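Local structure of SAM-dependent O-methyltransferase (Thermotoga maritima, 1O54) at residues 25-37 and 74-88. The protein probably methylates N1 of adenosine 58 in tRNA, using S-adenosyl-L-methionine as the methyl donor. Residues are numbered along the deposited sequence; the frame is centred on the assembly and turned at random.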
loop_
_atom_site.group_PDB
_atom_site.type_symbol
_atom_site.label_atom_id
_atom_site.label_comp_id
_atom_site.label_asym_id
_atom_site.label_seq_id
_atom_site.Cartn_x
_atom_site.Cartn_y
_atom_site.Cartn_z
ATOM N N ARG A 25 -8.543 30.012 -19.900
ATOM C CA ARG A 25 -8.154 28.607 -20.056
ATOM C C ARG A 25 -9.387 27.697 -19.993
ATOM O O ARG A 25 -10.269 27.892 -19.174
ATOM C CB ARG A 25 -7.159 28.231 -18.960
ATOM C CG ARG A 25 -6.000 29.221 -18.882
ATOM C CD ARG A 25 -4.697 28.635 -18.400
ATOM N NE ARG A 25 -4.297 27.473 -19.203
ATOM C CZ ARG A 25 -3.142 26.833 -19.045
ATOM N NH1 ARG A 25 -2.260 27.248 -18.133
ATOM N NH2 ARG A 25 -2.864 25.775 -19.794
ATOM N N VAL A 26 -9.464 26.737 -20.895
ATOM C CA VAL A 26 -10.532 25.750 -20.875
ATOM C C VAL A 26 -9.918 24.378 -20.946
ATOM O O VAL A 26 -8.802 24.193 -21.467
ATOM C CB VAL A 26 -11.499 25.884 -22.084
ATOM C CG1 VAL A 26 -12.269 27.153 -21.980
ATOM C CG2 VAL A 26 -10.750 25.815 -23.367
ATOM N N LEU A 27 -10.680 23.416 -20.485
ATOM C CA LEU A 27 -10.306 22.038 -20.566
ATOM C C LEU A 27 -11.363 21.328 -21.386
ATOM O O LEU A 27 -12.542 21.339 -21.016
ATOM C CB LEU A 27 -10.254 21.443 -19.170
ATOM C CG LEU A 27 -9.973 19.956 -19.093
ATOM C CD1 LEU A 27 -8.638 19.637 -19.672
ATOM C CD2 LEU A 27 -10.031 19.542 -17.662
ATOM N N LEU A 28 -10.962 20.743 -22.512
ATOM C CA LEU A 28 -11.883 19.999 -23.357
ATOM C C LEU A 28 -11.703 18.495 -23.104
ATOM O O LEU A 28 -10.597 17.964 -23.277
ATOM C CB LEU A 28 -11.640 20.321 -24.829
ATOM C CG LEU A 28 -11.629 21.818 -25.137
ATOM C CD1 LEU A 28 -11.304 22.096 -26.593
ATOM C CD2 LEU A 28 -12.969 22.463 -24.752
ATOM N N SER A 29 -12.779 17.818 -22.708
ATOM C CA SER A 29 -12.686 16.439 -22.235
ATOM C C SER A 29 -13.513 15.509 -23.125
ATOM O O SER A 29 -14.697 15.741 -23.324
ATOM C CB SER A 29 -13.169 16.388 -20.792
ATOM O OG SER A 29 -13.061 15.084 -20.267
ATOM N N PHE A 30 -12.893 14.443 -23.648
ATOM C CA PHE A 30 -13.531 13.556 -24.623
ATOM C C PHE A 30 -13.849 12.142 -24.095
ATOM O O PHE A 30 -13.313 11.730 -23.077
ATOM C CB PHE A 30 -12.666 13.536 -25.891
ATOM C CG PHE A 30 -12.730 14.835 -26.643
ATOM C CD1 PHE A 30 -11.878 15.879 -26.316
ATOM C CD2 PHE A 30 -13.690 15.037 -27.623
ATOM C CE1 PHE A 30 -11.983 17.101 -26.962
ATOM C CE2 PHE A 30 -13.799 16.252 -28.260
ATOM C CZ PHE A 30 -12.931 17.283 -27.922
ATOM N N GLU A 31 -14.725 11.423 -24.811
ATOM C CA GLU A 31 -15.186 10.070 -24.417
ATOM C C GLU A 31 -14.047 9.077 -24.142
ATOM O O GLU A 31 -14.146 8.268 -23.210
ATOM C CB GLU A 31 -16.132 9.465 -25.470
ATOM C CG GLU A 31 -17.469 10.189 -25.672
ATOM C CD GLU A 31 -18.321 9.582 -26.789
ATOM O OE1 GLU A 31 -17.752 9.063 -27.788
ATOM O OE2 GLU A 31 -19.573 9.629 -26.688
ATOM N N ASP A 32 -12.968 9.143 -24.924
ATOM C CA ASP A 32 -11.810 8.243 -24.732
ATOM C C ASP A 32 -10.867 8.756 -23.641
ATOM O O ASP A 32 -9.706 8.315 -23.533
ATOM C CB ASP A 32 -11.055 8.033 -26.062
ATOM C CG ASP A 32 -10.264 9.257 -26.495
ATOM O OD1 ASP A 32 -10.501 10.354 -25.948
ATOM O OD2 ASP A 32 -9.383 9.224 -27.375
ATOM N N GLU A 33 -11.363 9.713 -22.856
ATOM C CA GLU A 33 -10.650 10.271 -21.727
ATOM C C GLU A 33 -9.456 11.170 -22.082
ATOM O O GLU A 33 -8.765 11.631 -21.187
ATOM C CB GLU A 33 -10.236 9.162 -20.749
ATOM C CG GLU A 33 -11.345 8.166 -20.410
ATOM C CD GLU A 33 -12.040 8.461 -19.095
ATOM O OE1 GLU A 33 -12.573 9.599 -18.916
ATOM O OE2 GLU A 33 -12.055 7.542 -18.231
ATOM N N SER A 34 -9.227 11.484 -23.359
ATOM C CA SER A 34 -8.204 12.486 -23.670
ATOM C C SER A 34 -8.718 13.838 -23.181
ATOM O O SER A 34 -9.933 14.072 -23.174
ATOM C CB SER A 34 -7.886 12.515 -25.159
ATOM O OG SER A 34 -9.064 12.426 -25.909
ATOM N N GLU A 35 -7.810 14.683 -22.707
ATOM C CA GLU A 35 -8.172 16.021 -22.267
ATOM C C GLU A 35 -7.183 17.047 -22.825
ATOM O O GLU A 35 -5.979 16.784 -22.906
ATOM C CB GLU A 35 -8.198 16.113 -20.738
ATOM C CG GLU A 35 -8.544 14.827 -19.991
ATOM C CD GLU A 35 -9.969 14.776 -19.458
ATOM O OE1 GLU A 35 -10.739 13.897 -19.898
ATOM O OE2 GLU A 35 -10.319 15.586 -18.579
ATOM N N PHE A 36 -7.683 18.202 -23.232
ATOM C CA PHE A 36 -6.837 19.224 -23.834
ATOM C C PHE A 36 -7.028 20.518 -23.092
ATOM O O PHE A 36 -8.154 21.018 -23.048
ATOM C CB PHE A 36 -7.212 19.414 -25.296
ATOM C CG PHE A 36 -7.197 18.154 -26.079
ATOM C CD1 PHE A 36 -6.002 17.653 -26.578
ATOM C CD2 PHE A 36 -8.361 17.478 -26.339
ATOM C CE1 PHE A 36 -5.982 16.480 -27.307
ATOM C CE2 PHE A 36 -8.353 16.304 -27.052
ATOM C CZ PHE A 36 -7.156 15.799 -27.543
ATOM N N LEU A 37 -5.950 21.029 -22.492
ATOM C CA LEU A 37 -5.964 22.293 -21.780
ATOM C C LEU A 37 -5.443 23.339 -22.737
ATOM O O LEU A 37 -4.294 23.241 -23.207
ATOM C CB LEU A 37 -5.079 22.227 -20.521
ATOM C CG LEU A 37 -5.723 22.671 -19.208
ATOM C CD1 LEU A 37 -4.822 22.313 -18.054
ATOM C CD2 LEU A 37 -6.004 24.154 -19.184
ATOM N N LYS A 74 -17.563 13.550 -29.609
ATOM C CA LYS A 74 -18.211 14.380 -28.593
ATOM C C LYS A 74 -17.253 14.668 -27.437
ATOM O O LYS A 74 -16.730 13.741 -26.792
ATOM C CB LYS A 74 -19.466 13.662 -28.050
ATOM C CG LYS A 74 -20.323 14.505 -27.088
ATOM C CD LYS A 74 -21.498 13.705 -26.493
ATOM C CE LYS A 74 -21.018 12.720 -25.441
ATOM N NZ LYS A 74 -22.116 11.954 -24.817
ATOM N N GLY A 75 -17.045 15.950 -27.156
ATOM C CA GLY A 75 -16.320 16.361 -25.962
ATOM C C GLY A 75 -17.128 17.339 -25.145
ATOM O O GLY A 75 -18.185 17.785 -25.568
ATOM N N TYR A 76 -16.614 17.673 -23.972
ATOM C CA TYR A 76 -17.251 18.630 -23.078
ATOM C C TYR A 76 -16.294 19.754 -22.704
ATOM O O TYR A 76 -15.109 19.526 -22.476
ATOM C CB TYR A 76 -17.695 17.894 -21.819
ATOM C CG TYR A 76 -18.860 16.998 -22.074
ATOM C CD1 TYR A 76 -18.676 15.648 -22.346
ATOM C CD2 TYR A 76 -20.156 17.495 -22.031
ATOM C CE1 TYR A 76 -19.769 14.818 -22.559
ATOM C CE2 TYR A 76 -21.248 16.682 -22.258
ATOM C CZ TYR A 76 -21.045 15.340 -22.525
ATOM O OH TYR A 76 -22.141 14.533 -22.735
ATOM N N ILE A 77 -16.831 20.970 -22.570
ATOM C CA ILE A 77 -16.045 22.150 -22.172
ATOM C C ILE A 77 -16.096 22.259 -20.670
ATOM O O ILE A 77 -17.190 22.242 -20.064
ATOM C CB ILE A 77 -16.681 23.432 -22.790
ATOM C CG1 ILE A 77 -16.697 23.364 -24.321
ATOM C CG2 ILE A 77 -15.948 24.683 -22.314
ATOM C CD1 ILE A 77 -17.800 24.241 -24.958
ATOM N N LEU A 78 -14.911 22.359 -20.057
ATOM C CA LEU A 78 -14.763 22.427 -18.613
ATOM C C LEU A 78 -13.820 23.569 -18.251
ATOM O O LEU A 78 -13.018 24.013 -19.080
ATOM C CB LEU A 78 -14.223 21.101 -18.034
ATOM C CG LEU A 78 -15.045 19.839 -18.365
ATOM C CD1 LEU A 78 -14.357 18.609 -17.870
ATOM C CD2 LEU A 78 -16.480 19.893 -17.800
ATOM N N ILE A 79 -13.942 24.020 -17.010
ATOM C CA ILE A 79 -13.041 24.995 -16.455
ATOM C C ILE A 79 -11.992 24.140 -15.738
ATOM O O ILE A 79 -12.326 23.349 -14.874
ATOM C CB ILE A 79 -13.733 25.916 -15.436
ATOM C CG1 ILE A 79 -14.868 26.730 -16.088
ATOM C CG2 ILE A 79 -12.702 26.862 -14.824
ATOM C CD1 ILE A 79 -14.469 27.532 -17.268
ATOM N N PRO A 80 -10.732 24.275 -16.090
ATOM C CA PRO A 80 -9.693 23.487 -15.417
ATOM C C PRO A 80 -9.586 23.807 -13.937
ATOM O O PRO A 80 -9.739 24.968 -13.514
ATOM C CB PRO A 80 -8.388 23.899 -16.121
ATOM C CG PRO A 80 -8.725 24.921 -17.078
ATOM C CD PRO A 80 -10.188 25.206 -17.062
ATOM N N SER A 81 -9.316 22.769 -13.175
ATOM C CA SER A 81 -9.012 22.926 -11.746
ATOM C C SER A 81 -7.524 23.242 -11.609
ATOM O O SER A 81 -6.737 23.095 -12.546
ATOM C CB SER A 81 -9.336 21.652 -10.964
ATOM O OG SER A 81 -8.566 20.559 -11.447
ATOM N N LEU A 82 -7.135 23.618 -10.398
ATOM C CA LEU A 82 -5.733 23.784 -10.104
ATOM C C LEU A 82 -5.005 22.473 -10.322
ATOM O O LEU A 82 -3.956 22.470 -10.910
ATOM C CB LEU A 82 -5.584 24.311 -8.692
ATOM C CG LEU A 82 -4.146 24.514 -8.233
ATOM C CD1 LEU A 82 -3.410 25.453 -9.149
ATOM C CD2 LEU A 82 -4.101 25.014 -6.807
ATOM N N ILE A 83 -5.587 21.357 -9.893
ATOM C CA ILE A 83 -4.965 20.040 -10.178
ATOM C C ILE A 83 -4.752 19.839 -11.661
ATOM O O ILE A 83 -3.640 19.466 -12.128
ATOM C CB ILE A 83 -5.812 18.888 -9.615
ATOM C CG1 ILE A 83 -5.700 18.831 -8.095
ATOM C CG2 ILE A 83 -5.340 17.540 -10.204
ATOM C CD1 ILE A 83 -6.614 17.789 -7.400
ATOM N N ASP A 84 -5.789 20.128 -12.452
ATOM C CA ASP A 84 -5.636 20.033 -13.903
ATOM C C ASP A 84 -4.462 20.843 -14.414
ATOM O O ASP A 84 -3.678 20.345 -15.245
ATOM C CB ASP A 84 -6.880 20.486 -14.668
ATOM C CG ASP A 84 -8.095 19.629 -14.397
ATOM O OD1 ASP A 84 -7.967 18.389 -14.180
ATOM O OD2 ASP A 84 -9.244 20.128 -14.396
ATOM N N GLU A 85 -4.336 22.081 -13.937
ATOM C CA GLU A 85 -3.227 22.952 -14.332
ATOM C C GLU A 85 -1.873 22.405 -13.898
ATOM O O GLU A 85 -0.942 22.415 -14.689
ATOM C CB GLU A 85 -3.391 24.361 -13.778
ATOM C CG GLU A 85 -4.570 25.125 -14.388
ATOM C CD GLU A 85 -4.277 25.741 -15.743
ATOM O OE1 GLU A 85 -3.148 25.627 -16.250
ATOM O OE2 GLU A 85 -5.201 26.354 -16.331
ATOM N N ILE A 86 -1.783 21.931 -12.669
ATOM C CA ILE A 86 -0.536 21.360 -12.145
ATOM C C ILE A 86 -0.143 20.127 -12.939
ATOM O O ILE A 86 1.025 19.982 -13.333
ATOM C CB ILE A 86 -0.692 21.071 -10.679
ATOM C CG1 ILE A 86 -0.657 22.373 -9.888
ATOM C CG2 ILE A 86 0.404 20.103 -10.146
ATOM C CD1 ILE A 86 -1.187 22.240 -8.532
ATOM N N MET A 87 -1.101 19.254 -13.223
ATOM C CA MET A 87 -0.787 18.020 -13.958
ATOM C C MET A 87 -0.511 18.236 -15.445
ATOM O O MET A 87 0.354 17.534 -16.004
ATOM C CB MET A 87 -1.892 16.980 -13.797
ATOM C CG MET A 87 -2.179 16.564 -12.380
ATOM S SD MET A 87 -0.745 15.894 -11.481
ATOM C CE MET A 87 -0.657 14.247 -12.257
ATOM N N ASN A 88 -1.210 19.181 -16.081
ATOM C CA ASN A 88 -1.091 19.439 -17.549
ATOM C C ASN A 88 -0.041 20.490 -17.825
ATOM O O ASN A 88 -0.069 21.233 -18.860
ATOM C CB ASN A 88 -2.425 19.877 -18.152
ATOM C CG ASN A 88 -3.377 18.712 -18.350
ATOM O OD1 ASN A 88 -3.357 18.049 -19.403
ATOM N ND2 ASN A 88 -4.206 18.448 -17.344
HETATM O O HOH W 1 -15.099 11.605 -27.670
#
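F30 lies flat over G75, where the sheet has no side chain. CA of G75 sits 3.7 Å from the ring centroid of F30, a CH-pi contact over the face; a CB on G75 would clash with the ring. This pair ends the antiparallel pairing of strands 25-30 and 74-78 in the N-terminal four-stranded sheet. L27 with L78 and S29 with Y76 are the hydrogen-bonded pairs. Between them L28 lies beside I77, CD2 to CG1 3.9 Å.

Past I79 the chain turns into helix 82-87, which faces the side chains of L27 and L37. The two branches of L37 part: CD2 presses on CG of P80 at 3.5 Å, and CD1 fits against CB of N88 at 3.4 Å. L27 keeps CG anti to its backbone N (chi1 176°), which brings CD2 to OD2 of D84. That oxygen accepts from S81 N in a capping box, and D84 OD1 bridges to R233 of the second subunit.

The R25 chain bends at chi3 (55°), and the E85 carboxylate comes over one face of its guanidinium, the planes 71° apart. NH1 of R25 lies 2.6 Å from E85 OE1. A leucine here would probably leave E85 without this positive charge, keeping only a weak bond from W160. The leucines thus join sheet to P80 and helix, meeting polar and carbon atoms. The bordering salt bridge rests on charge, since no N-H points at the oxygen.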